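Local coordinates for RNA pseudouridylate synthase domain-containing protein 1 (Homo sapiens, PDB 5VBB), which probably acts as an RluA-family pseudouridine synthase, binding RNA and isomerising selected uridines to pseudouridine, at residues L100-G105 and G154-D159; V161-L166 and P229-L234; G59-H64 and A81-A86; A73-L78 and E220-C225. All blocks are in the same frame, centred on the assembly; numbering follows the deposited sequence.

How the contacts relate
Contacts 1 and 2 lie together, as do contacts 3 and 4; across the chain's centre, contact 1 is opposite 3 and 4, and contact 2 opposite 3. Contacts 1 and 2 have centres about 8 Å apart and meet in the seven-stranded antiparallel sheet, where Ser-162 probably bonds to Gly-105 O and Leu-103 O. Contacts 3 and 4, centres about 10 Å apart, share the four-stranded sheet through pairing of strands 61-62 and 73-77. Contacts 1 and 3 are about 36 Å apart between centres, yet contact 4 reaches the larger sheet through strand 221-225, and its second segment adjoins that of contact 2. None includes Asp-67, the inferred active-site residue, though His-64 and Ala-73 flank it in sequence.

Contact 1 (L100-G105 and G154-D159); sequences LALLRG and GLYAGD
Arg-104 reaches across to Asp-159 with its far end, for its CB points neither toward nor away from segment 154-159. CG stands beside the backbone N, and a bend at chi2 (-75°) turns CD and the guanidinium into the approach. NE is in a salt bridge with Glu-200, a second partner that fixes the group's position. NH1 comes within 3.7 Å of Asp-159 CB and, as a long salt bridge, 3.7 Å from Asp-159 OD2. The guanidinium and carboxylate planes are 56° apart. A water bridges the long pair: it accepts from Arg-104 NH1 at 2.7 Å, in the plane of the guanidinium, and donates to Asp-159 OD2 and to Tyr-156 O. The same water thereby ties Arg-104 to both ends of the type I' turn from Tyr-156 to Asp-159. Alongside, Leu-102 CD1 touches Tyr-156 CD1 at 3.8 Å, the two side chains crossing at about a right angle, while Tyr-156 OH bonds to Asp-235. Strand 159-168 runs between strands 96-104 and 146-156 in the antiparallel sheet, so the contact spans a middle strand, with Val-161 and Lys-163 of that strand touching Tyr-156 and Leu-102 respectively.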
loop_
_atom_site.group_PDB
_atom_site.type_symbol
_atom_site.label_atom_id
_atom_site.label_comp_id
_atom_site.label_asym_id
_atom_site.label_seq_id
_atom_site.Cartn_x
_atom_site.Cartn_y
_atom_site.Cartn_z
ATOM N N LEU A 100 -1.887 3.047 4.311
ATOM C CA LEU A 100 -2.700 4.229 4.502
ATOM C C LEU A 100 -3.191 4.626 3.140
ATOM O O LEU A 100 -2.475 4.432 2.148
ATOM C CB LEU A 100 -1.874 5.390 5.070
ATOM C CG LEU A 100 -1.339 5.197 6.465
ATOM C CD1 LEU A 100 -0.379 6.282 6.823
ATOM C CD2 LEU A 100 -2.464 5.129 7.501
ATOM N N ALA A 101 -4.363 5.289 3.089
ATOM C CA ALA A 101 -4.902 5.785 1.835
ATOM C C ALA A 101 -5.856 6.903 2.049
ATOM O O ALA A 101 -6.447 7.002 3.121
ATOM C CB ALA A 101 -5.617 4.667 1.084
ATOM N N LEU A 102 -6.024 7.750 1.005
ATOM C CA LEU A 102 -7.042 8.761 0.952
ATOM C C LEU A 102 -7.991 8.241 -0.110
ATOM O O LEU A 102 -7.574 8.038 -1.230
ATOM C CB LEU A 102 -6.531 10.125 0.579
ATOM C CG LEU A 102 -5.592 10.793 1.575
ATOM C CD1 LEU A 102 -5.045 12.082 1.016
ATOM C CD2 LEU A 102 -6.261 11.026 2.875
ATOM N N LEU A 103 -9.243 7.969 0.269
ATOM C CA LEU A 103 -10.249 7.399 -0.602
ATOM C C LEU A 103 -11.349 8.407 -0.898
ATOM O O LEU A 103 -11.688 9.186 -0.014
ATOM C CB LEU A 103 -10.900 6.209 0.118
ATOM C CG LEU A 103 -10.015 5.044 0.531
ATOM C CD1 LEU A 103 -10.887 3.903 1.009
ATOM C CD2 LEU A 103 -9.140 4.588 -0.631
ATOM N N ARG A 104 -12.014 8.274 -2.052
ATOM C CA ARG A 104 -13.125 9.163 -2.443
ATOM C C ARG A 104 -14.359 8.929 -1.582
ATOM O O ARG A 104 -14.730 7.785 -1.372
ATOM C CB ARG A 104 -13.520 8.946 -3.919
ATOM C CG ARG A 104 -12.456 9.342 -4.949
ATOM C CD ARG A 104 -12.386 10.825 -5.068
ATOM N NE ARG A 104 -11.347 11.304 -5.976
ATOM C CZ ARG A 104 -10.860 12.535 -5.953
ATOM N NH1 ARG A 104 -11.313 13.418 -5.071
ATOM N NH2 ARG A 104 -9.886 12.886 -6.782
ATOM N N GLY A 105 -14.997 10.014 -1.133
ATOM C CA GLY A 105 -16.204 9.976 -0.316
ATOM C C GLY A 105 -15.946 9.786 1.164
ATOM O O GLY A 105 -14.871 9.335 1.569
ATOM N N GLY A 154 -12.468 14.323 5.666
ATOM C CA GLY A 154 -11.962 15.638 5.313
ATOM C C GLY A 154 -12.236 15.970 3.873
ATOM O O GLY A 154 -12.968 15.239 3.199
ATOM N N LEU A 155 -11.546 16.995 3.359
ATOM C CA LEU A 155 -11.652 17.328 1.950
ATOM C C LEU A 155 -10.260 17.218 1.328
ATOM O O LEU A 155 -9.290 17.640 1.959
ATOM C CB LEU A 155 -12.203 18.742 1.712
ATOM C CG LEU A 155 -13.537 19.126 2.365
ATOM C CD1 LEU A 155 -13.782 20.564 2.198
ATOM C CD2 LEU A 155 -14.695 18.297 1.815
ATOM N N TYR A 156 -10.163 16.638 0.101
ATOM C CA TYR A 156 -8.930 16.603 -0.666
ATOM C C TYR A 156 -9.192 17.455 -1.904
ATOM O O TYR A 156 -10.091 17.130 -2.687
ATOM C CB TYR A 156 -8.485 15.190 -1.049
ATOM C CG TYR A 156 -7.093 15.250 -1.603
ATOM C CD1 TYR A 156 -5.998 15.350 -0.753
ATOM C CD2 TYR A 156 -6.880 15.512 -2.955
ATOM C CE1 TYR A 156 -4.722 15.598 -1.240
ATOM C CE2 TYR A 156 -5.609 15.767 -3.452
ATOM C CZ TYR A 156 -4.532 15.817 -2.587
ATOM O OH TYR A 156 -3.291 16.060 -3.079
ATOM N N ALA A 157 -8.478 18.598 -2.032
ATOM C CA ALA A 157 -8.669 19.543 -3.119
ATOM C C ALA A 157 -10.178 19.885 -3.206
ATOM O O ALA A 157 -10.769 19.861 -4.280
ATOM C CB ALA A 157 -8.149 18.969 -4.439
ATOM N N GLY A 158 -10.793 20.107 -2.040
ATOM C CA GLY A 158 -12.202 20.469 -1.935
ATOM C C GLY A 158 -13.240 19.377 -2.125
ATOM O O GLY A 158 -14.433 19.668 -2.060
ATOM N N ASP A 159 -12.829 18.126 -2.315
ATOM C CA ASP A 159 -13.765 17.020 -2.509
ATOM C C ASP A 159 -13.790 16.094 -1.269
ATOM O O ASP A 159 -12.750 15.862 -0.668
ATOM C CB ASP A 159 -13.401 16.241 -3.789
ATOM C CG ASP A 159 -13.407 17.106 -5.060
ATOM O OD1 ASP A 159 -14.228 18.046 -5.140
ATOM O OD2 ASP A 159 -12.625 16.807 -5.993
HETATM O O HOH W 1 -10.281 15.933 -5.109
#

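Contact 2 (V161-L166 and P229-L234); sequences VSKVLL and PFLPSL
Lys-163 sends its ammonium group from strand 159-168 to the backbone carbonyl of Phe-230, in the loop that leads to strand 238-243. Between the two segments the one hydrogen bond is Lys-163 NZ to Phe-230 O at 3.0 Å. Its C=O...N angle is 137° and the donor stands above the carbonyl plane, 41° out of it. With CG anti to the backbone N (chi1 -175°) and every later torsion extended, the lysine spends its full length in crossing the gap. The ionic partner lies outside the segments: NZ forms a salt bridge to Asp-228 OD2, and the other oxygen of that carboxylate accepts from Phe-230 N. Apolar contact is lighter, Lys-163 CE passing Phe-230 CB at 4.1 Å. Separately, the CD2 methyl of Leu-231 lies beside the charged nitrogen, 4.1 Å from Lys-163 NZ. The phenyl ring leads away from the strand and receives Pro-229 CG over the centre of one face, 3.7 Å above the plane. The bond to Phe-230 O joins strand 159-168 to the loop 229-234, and a carboxylate and a carbonyl oxygen around a buried lysine nitrogen would be expected to favour its charged form.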
loop_
_atom_site.group_PDB
_atom_site.type_symbol
_atom_site.label_atom_id
_atom_site.label_comp_id
_atom_site.label_asym_id
_atom_site.label_seq_id
_atom_site.Cartn_x
_atom_site.Cartn_y
_atom_site.Cartn_z
ATOM N N VAL A 161 -13.327 13.160 1.093
ATOM C CA VAL A 161 -12.517 11.955 1.080
ATOM C C VAL A 161 -12.407 11.403 2.505
ATOM O O VAL A 161 -12.562 12.138 3.502
ATOM C CB VAL A 161 -11.079 12.124 0.481
ATOM C CG1 VAL A 161 -11.089 12.669 -0.944
ATOM C CG2 VAL A 161 -10.176 12.909 1.390
ATOM N N SER A 162 -12.013 10.149 2.573
ATOM C CA SER A 162 -11.732 9.483 3.849
ATOM C C SER A 162 -10.286 9.054 3.937
ATOM O O SER A 162 -9.793 8.373 3.049
ATOM C CB SER A 162 -12.600 8.241 4.023
ATOM O OG SER A 162 -13.974 8.585 4.027
ATOM N N LYS A 163 -9.627 9.376 5.042
ATOM C CA LYS A 163 -8.309 8.843 5.303
ATOM C C LYS A 163 -8.514 7.500 6.019
ATOM O O LYS A 163 -9.251 7.443 7.011
ATOM C CB LYS A 163 -7.487 9.779 6.176
ATOM C CG LYS A 163 -6.071 9.258 6.349
ATOM C CD LYS A 163 -5.226 10.305 7.017
ATOM C CE LYS A 163 -3.878 9.752 7.352
ATOM N NZ LYS A 163 -3.044 10.741 8.088
ATOM N N VAL A 164 -7.903 6.414 5.497
ATOM C CA VAL A 164 -8.119 5.084 6.041
ATOM C C VAL A 164 -6.844 4.333 6.282
ATOM O O VAL A 164 -5.828 4.597 5.636
ATOM C CB VAL A 164 -9.036 4.230 5.121
ATOM C CG1 VAL A 164 -10.354 4.938 4.825
ATOM C CG2 VAL A 164 -8.327 3.867 3.811
ATOM N N LEU A 165 -6.943 3.309 7.147
ATOM C CA LEU A 165 -5.900 2.318 7.377
ATOM C C LEU A 165 -6.442 1.034 6.723
ATOM O O LEU A 165 -7.594 0.651 6.982
ATOM C CB LEU A 165 -5.669 2.107 8.875
ATOM C CG LEU A 165 -4.609 1.066 9.313
ATOM C CD1 LEU A 165 -3.240 1.469 8.877
ATOM C CD2 LEU A 165 -4.584 0.937 10.789
ATOM N N LEU A 166 -5.630 0.369 5.897
ATOM C CA LEU A 166 -6.015 -0.861 5.211
ATOM C C LEU A 166 -5.109 -1.970 5.597
ATOM O O LEU A 166 -3.896 -1.824 5.476
ATOM C CB LEU A 166 -5.956 -0.680 3.704
ATOM C CG LEU A 166 -6.882 0.413 3.149
ATOM C CD1 LEU A 166 -6.435 0.869 1.817
ATOM C CD2 LEU A 166 -8.311 -0.033 3.127
ATOM N N PRO A 229 2.547 10.048 5.067
ATOM C CA PRO A 229 2.665 11.163 4.121
ATOM C C PRO A 229 1.399 11.978 3.910
ATOM O O PRO A 229 1.455 13.021 3.262
ATOM C CB PRO A 229 3.016 10.438 2.817
ATOM C CG PRO A 229 2.207 9.175 2.908
ATOM C CD PRO A 229 2.279 8.780 4.354
ATOM N N PHE A 230 0.257 11.499 4.390
ATOM C CA PHE A 230 -1.042 12.126 4.138
ATOM C C PHE A 230 -1.412 12.999 5.298
ATOM O O PHE A 230 -2.367 12.739 6.007
ATOM C CB PHE A 230 -2.086 11.039 3.844
ATOM C CG PHE A 230 -1.671 10.098 2.717
ATOM C CD1 PHE A 230 -1.096 10.588 1.544
ATOM C CD2 PHE A 230 -1.861 8.728 2.828
ATOM C CE1 PHE A 230 -0.691 9.711 0.522
ATOM C CE2 PHE A 230 -1.489 7.863 1.794
ATOM C CZ PHE A 230 -0.982 8.361 0.622
ATOM N N LEU A 231 -0.633 14.078 5.459
ATOM C CA LEU A 231 -0.812 15.049 6.526
ATOM C C LEU A 231 -0.979 16.445 5.947
ATOM O O LEU A 231 -0.262 16.786 5.015
ATOM C CB LEU A 231 0.431 15.070 7.412
ATOM C CG LEU A 231 0.729 13.800 8.208
ATOM C CD1 LEU A 231 2.097 13.908 8.875
ATOM C CD2 LEU A 231 -0.341 13.547 9.254
ATOM N N PRO A 232 -1.801 17.311 6.549
ATOM C CA PRO A 232 -1.871 18.710 6.062
ATOM C C PRO A 232 -0.518 19.450 6.045
ATOM O O PRO A 232 -0.333 20.316 5.184
ATOM C CB PRO A 232 -2.848 19.382 7.025
ATOM C CG PRO A 232 -3.057 18.478 8.109
ATOM C CD PRO A 232 -2.702 17.100 7.692
ATOM N N SER A 233 0.449 19.096 6.939
ATOM C CA SER A 233 1.769 19.752 6.965
ATOM C C SER A 233 2.606 19.392 5.743
ATOM O O SER A 233 3.563 20.090 5.446
ATOM C CB SER A 233 2.538 19.421 8.256
ATOM O OG SER A 233 2.320 18.099 8.732
ATOM N N LEU A 234 2.253 18.333 5.017
ATOM C CA LEU A 234 3.014 17.917 3.842
ATOM C C LEU A 234 2.270 18.187 2.545
ATOM O O LEU A 234 2.905 18.573 1.555
ATOM C CB LEU A 234 3.378 16.425 3.935
ATOM C CG LEU A 234 4.006 15.966 5.251
ATOM C CD1 LEU A 234 4.229 14.468 5.223
ATOM C CD2 LEU A 234 5.323 16.687 5.529
#

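Contact 3 (G59-H64 and A81-A86); sequences GFRFCH and AAAGSA
Arg-61 and Cys-63 meet Ala-83 and Ala-86 where a helix packs on a beta-sheet, in an antiparallel strand pair followed by a helix within the pseudouridine synthase fold. Strand 61-62 is the outermost strand of a four-stranded sheet and pairs with strand 73-77, from which the chain turns into helix 80-91. Arg-61, in the strand, and Cys-63, just past its end, both direct CB toward the helix, and the alanines, three apart on the helix, present their methyls in return. Each of the two side chains meets one methyl.

Arg-61 takes its place with its aliphatic part. CG lies beside the backbone N (chi1 -58°) and the chain runs extended from CG to NE, which carries CD past the methyl of Ala-83 at 3.6 Å, while Arg-61 CB stays 4.1 Å from the same Ala-83 CB. The contact therefore uses the methylenes of the arginine and not its guanidinium. Phe-62, whose CB points away from helix 80-91, and Phe-60 before it pack on helix 40-47. Ala-77 touches Cys-63 from the neighbouring strand and borders on Ala-83. Farther in, His-64 stacks on Phe-90 of the same helix. The CA atoms of the two segments come nearest at Cys-63 and Ala-86, 6.2 Å apart. There SG stands beside the backbone N, anti to the carbonyl carbon (chi1 -60°); Cys-63 CB is 4.0 Å from Ala-86 CB, and Cys-63 SG rests on that methyl at 3.6 Å.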
loop_
_atom_site.group_PDB
_atom_site.type_symbol
_atom_site.label_atom_id
_atom_site.label_comp_id
_atom_site.label_asym_id
_atom_site.label_seq_id
_atom_site.Cartn_x
_atom_site.Cartn_y
_atom_site.Cartn_z
ATOM N N GLY A 59 24.608 -6.619 -4.719
ATOM C CA GLY A 59 23.448 -7.412 -5.100
ATOM C C GLY A 59 22.262 -7.163 -4.182
ATOM O O GLY A 59 22.385 -7.318 -2.965
ATOM N N PHE A 60 21.109 -6.770 -4.765
ATOM C CA PHE A 60 19.866 -6.433 -4.050
ATOM C C PHE A 60 18.754 -7.438 -4.409
ATOM O O PHE A 60 18.337 -7.494 -5.567
ATOM C CB PHE A 60 19.405 -5.011 -4.450
ATOM C CG PHE A 60 20.467 -3.944 -4.311
ATOM C CD1 PHE A 60 20.845 -3.477 -3.062
ATOM C CD2 PHE A 60 21.107 -3.430 -5.428
ATOM C CE1 PHE A 60 21.866 -2.526 -2.931
ATOM C CE2 PHE A 60 22.118 -2.472 -5.298
ATOM C CZ PHE A 60 22.482 -2.018 -4.053
ATOM N N ARG A 61 18.256 -8.206 -3.423
ATOM C CA ARG A 61 17.190 -9.178 -3.644
ATOM C C ARG A 61 15.908 -8.611 -3.028
ATOM O O ARG A 61 15.840 -8.475 -1.819
ATOM C CB ARG A 61 17.561 -10.515 -2.986
ATOM C CG ARG A 61 18.890 -11.116 -3.486
ATOM C CD ARG A 61 19.523 -12.066 -2.472
ATOM N NE ARG A 61 20.981 -12.148 -2.598
ATOM C CZ ARG A 61 21.643 -12.877 -3.493
ATOM N NH1 ARG A 61 20.985 -13.607 -4.391
ATOM N NH2 ARG A 61 22.972 -12.874 -3.507
ATOM N N PHE A 62 14.904 -8.274 -3.863
ATOM C CA PHE A 62 13.628 -7.756 -3.410
ATOM C C PHE A 62 12.843 -8.894 -2.844
ATOM O O PHE A 62 12.650 -9.900 -3.520
ATOM C CB PHE A 62 12.849 -7.100 -4.555
ATOM C CG PHE A 62 13.512 -5.838 -5.038
ATOM C CD1 PHE A 62 13.594 -4.726 -4.221
ATOM C CD2 PHE A 62 14.131 -5.793 -6.271
ATOM C CE1 PHE A 62 14.276 -3.584 -4.633
ATOM C CE2 PHE A 62 14.827 -4.663 -6.675
ATOM C CZ PHE A 62 14.886 -3.556 -5.862
ATOM N N CYS A 63 12.386 -8.742 -1.598
ATOM C CA CYS A 63 11.659 -9.782 -0.893
ATOM C C CYS A 63 10.200 -9.793 -1.303
ATOM O O CYS A 63 9.482 -10.735 -0.992
ATOM C CB CYS A 63 11.813 -9.595 0.617
ATOM S SG CYS A 63 13.521 -9.678 1.196
ATOM N N HIS A 64 9.743 -8.719 -1.925
ATOM C CA HIS A 64 8.343 -8.554 -2.291
ATOM C C HIS A 64 8.227 -7.393 -3.265
ATOM O O HIS A 64 9.235 -6.766 -3.598
ATOM C CB HIS A 64 7.462 -8.389 -1.046
ATOM C CG HIS A 64 7.815 -7.232 -0.162
ATOM N ND1 HIS A 64 6.891 -6.283 0.158
ATOM C CD2 HIS A 64 8.993 -6.892 0.408
ATOM C CE1 HIS A 64 7.493 -5.446 0.991
ATOM N NE2 HIS A 64 8.770 -5.749 1.132
ATOM N N ALA A 81 21.057 -15.958 2.305
ATOM C CA ALA A 81 20.416 -16.522 3.499
ATOM C C ALA A 81 19.265 -15.622 3.970
ATOM O O ALA A 81 18.202 -16.119 4.351
ATOM C CB ALA A 81 21.441 -16.672 4.616
ATOM N N ALA A 82 19.465 -14.301 3.924
ATOM C CA ALA A 82 18.409 -13.330 4.289
ATOM C C ALA A 82 17.232 -13.383 3.296
ATOM O O ALA A 82 16.067 -13.323 3.705
ATOM C CB ALA A 82 18.994 -11.932 4.333
ATOM N N ALA A 83 17.527 -13.526 1.998
ATOM C CA ALA A 83 16.484 -13.631 0.983
ATOM C C ALA A 83 15.634 -14.874 1.195
ATOM O O ALA A 83 14.407 -14.772 1.222
ATOM C CB ALA A 83 17.092 -13.644 -0.405
ATOM N N GLY A 84 16.291 -16.021 1.374
ATOM C CA GLY A 84 15.621 -17.295 1.600
ATOM C C GLY A 84 14.730 -17.275 2.824
ATOM O O GLY A 84 13.590 -17.742 2.764
ATOM N N SER A 85 15.216 -16.647 3.913
ATOM C CA SER A 85 14.446 -16.481 5.158
ATOM C C SER A 85 13.177 -15.665 4.918
ATOM O O SER A 85 12.074 -16.111 5.261
ATOM C CB SER A 85 15.303 -15.819 6.241
ATOM N N ALA A 86 13.323 -14.495 4.270
ATOM C CA ALA A 86 12.184 -13.640 3.968
ATOM C C ALA A 86 11.229 -14.322 2.993
ATOM O O ALA A 86 10.019 -14.255 3.207
ATOM C CB ALA A 86 12.646 -12.312 3.410
#

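Contact 4 (A73-L78 and E220-C225); sequences ALCVAL and ECVEVC
Ala-73 and Cys-75 face Val-224 and Val-222 in two matched pairs, small side chain against branched one. In the first shell, Ala-73 CB meets Val-224 CG2 at 3.9 Å, and Cys-75 SG meets Val-222 CG1 at 4.2 Å. The two strands run antiparallel in direction without being sheet neighbours: the CA atoms of Ala-73 and Val-224 are 7.4 Å from each other. It is one branch of each valine that does the touching. At Val-222 this is CG1, anti to the backbone N (chi1 177°); at Val-224 it is CG2, which lies between the backbone N and the carbonyl carbon, with chi1 at -39°, some 20° from a staggered value.

The next shell packs around these groups. Phe-18 touches both Cys-75 and Val-222, and Val-20 also reaches Val-222. The contact sets strand 73-77 of the four-stranded sheet against strand 221-225 of the seven-stranded one, and strand 208-216 touches both: it pairs with 221-225, packs Leu-213 on Ala-73 and Ile-215 on Cys-75, and bonds through Ala-210 to the backbone of Ala-73. Farther out, Tyr-13 and Ser-15 bond to the carboxylate of Glu-220. With all four touching residues buried, the contact is van der Waals and consistent with burial of apolar surface, without directional bonds between the segments.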
loop_
_atom_site.group_PDB
_atom_site.type_symbol
_atom_site.label_atom_id
_atom_site.label_comp_id
_atom_site.label_asym_id
_atom_site.label_seq_id
_atom_site.Cartn_x
_atom_site.Cartn_y
_atom_site.Cartn_z
ATOM N N ALA A 73 6.910 1.030 2.372
ATOM C CA ALA A 73 7.795 -0.022 2.895
ATOM C C ALA A 73 8.072 -1.145 1.900
ATOM O O ALA A 73 7.171 -1.844 1.471
ATOM C CB ALA A 73 7.217 -0.613 4.161
ATOM N N LEU A 74 9.329 -1.273 1.523
ATOM C CA LEU A 74 9.791 -2.293 0.611
ATOM C C LEU A 74 11.102 -2.858 1.153
ATOM O O LEU A 74 12.081 -2.129 1.292
ATOM C CB LEU A 74 9.961 -1.678 -0.757
ATOM C CG LEU A 74 10.322 -2.609 -1.907
ATOM C CD1 LEU A 74 9.391 -3.765 -2.011
ATOM C CD2 LEU A 74 10.274 -1.853 -3.185
ATOM N N CYS A 75 11.072 -4.132 1.523
ATOM C CA CYS A 75 12.183 -4.841 2.119
ATOM C C CYS A 75 13.111 -5.499 1.063
ATOM O O CYS A 75 12.645 -6.237 0.209
ATOM C CB CYS A 75 11.668 -5.869 3.103
ATOM S SG CYS A 75 12.980 -6.754 3.959
ATOM N N VAL A 76 14.423 -5.252 1.178
ATOM C CA VAL A 76 15.477 -5.746 0.285
ATOM C C VAL A 76 16.395 -6.607 1.144
ATOM O O VAL A 76 16.834 -6.142 2.196
ATOM C CB VAL A 76 16.262 -4.542 -0.310
ATOM C CG1 VAL A 76 17.335 -5.002 -1.269
ATOM C CG2 VAL A 76 15.315 -3.517 -0.957
ATOM N N ALA A 77 16.675 -7.844 0.721
ATOM C CA ALA A 77 17.580 -8.735 1.459
ATOM C C ALA A 77 18.972 -8.519 0.872
ATOM O O ALA A 77 19.092 -8.383 -0.340
ATOM C CB ALA A 77 17.152 -10.196 1.318
ATOM N N LEU A 78 20.009 -8.437 1.735
ATOM C CA LEU A 78 21.385 -8.123 1.332
ATOM C C LEU A 78 22.267 -9.380 1.194
ATOM O O LEU A 78 23.456 -9.253 0.892
ATOM C CB LEU A 78 22.004 -7.124 2.340
ATOM C CG LEU A 78 21.116 -5.898 2.623
ATOM C CD1 LEU A 78 21.692 -5.020 3.710
ATOM C CD2 LEU A 78 20.891 -5.081 1.353
ATOM N N GLU A 220 15.692 -12.436 12.308
ATOM C CA GLU A 220 15.405 -11.037 12.543
ATOM C C GLU A 220 13.951 -10.708 12.265
ATOM O O GLU A 220 13.433 -11.154 11.253
ATOM C CB GLU A 220 16.288 -10.278 11.548
ATOM C CG GLU A 220 16.352 -8.777 11.694
ATOM C CD GLU A 220 17.408 -8.198 10.774
ATOM O OE1 GLU A 220 18.408 -8.892 10.493
ATOM O OE2 GLU A 220 17.219 -7.063 10.295
ATOM N N CYS A 221 13.296 -9.938 13.129
ATOM C CA CYS A 221 11.916 -9.514 12.864
ATOM C C CYS A 221 12.021 -8.142 12.280
ATOM O O CYS A 221 12.237 -7.161 13.009
ATOM C CB CYS A 221 11.057 -9.532 14.124
ATOM S SG CYS A 221 9.345 -9.009 13.854
ATOM N N VAL A 222 11.939 -8.074 10.940
ATOM C CA VAL A 222 12.030 -6.814 10.208
ATOM C C VAL A 222 10.696 -6.153 10.390
ATOM O O VAL A 222 9.730 -6.648 9.828
ATOM C CB VAL A 222 12.339 -7.033 8.713
ATOM C CG1 VAL A 222 12.370 -5.698 7.944
ATOM C CG2 VAL A 222 13.622 -7.821 8.528
ATOM N N GLU A 223 10.618 -5.081 11.203
ATOM C CA GLU A 223 9.342 -4.436 11.458
ATOM C C GLU A 223 9.466 -2.940 11.279
ATOM O O GLU A 223 10.301 -2.300 11.931
ATOM C CB GLU A 223 8.876 -4.805 12.859
ATOM C CG GLU A 223 7.627 -4.085 13.321
ATOM C CD GLU A 223 7.138 -4.557 14.673
ATOM O OE1 GLU A 223 7.920 -5.201 15.407
ATOM O OE2 GLU A 223 5.955 -4.304 14.987
ATOM N N VAL A 224 8.669 -2.362 10.386
ATOM C CA VAL A 224 8.777 -0.934 10.180
ATOM C C VAL A 224 7.404 -0.340 10.121
ATOM O O VAL A 224 6.412 -0.981 9.742
ATOM C CB VAL A 224 9.664 -0.496 8.953
ATOM C CG1 VAL A 224 10.899 -1.365 8.821
ATOM C CG2 VAL A 224 8.899 -0.499 7.642
ATOM N N CYS A 225 7.374 0.902 10.566
ATOM C CA CYS A 225 6.250 1.775 10.530
ATOM C C CYS A 225 6.772 3.091 10.027
ATOM O O CYS A 225 7.411 3.830 10.773
ATOM C CB CYS A 225 5.626 1.904 11.910
ATOM S SG CYS A 225 3.945 2.464 11.833
#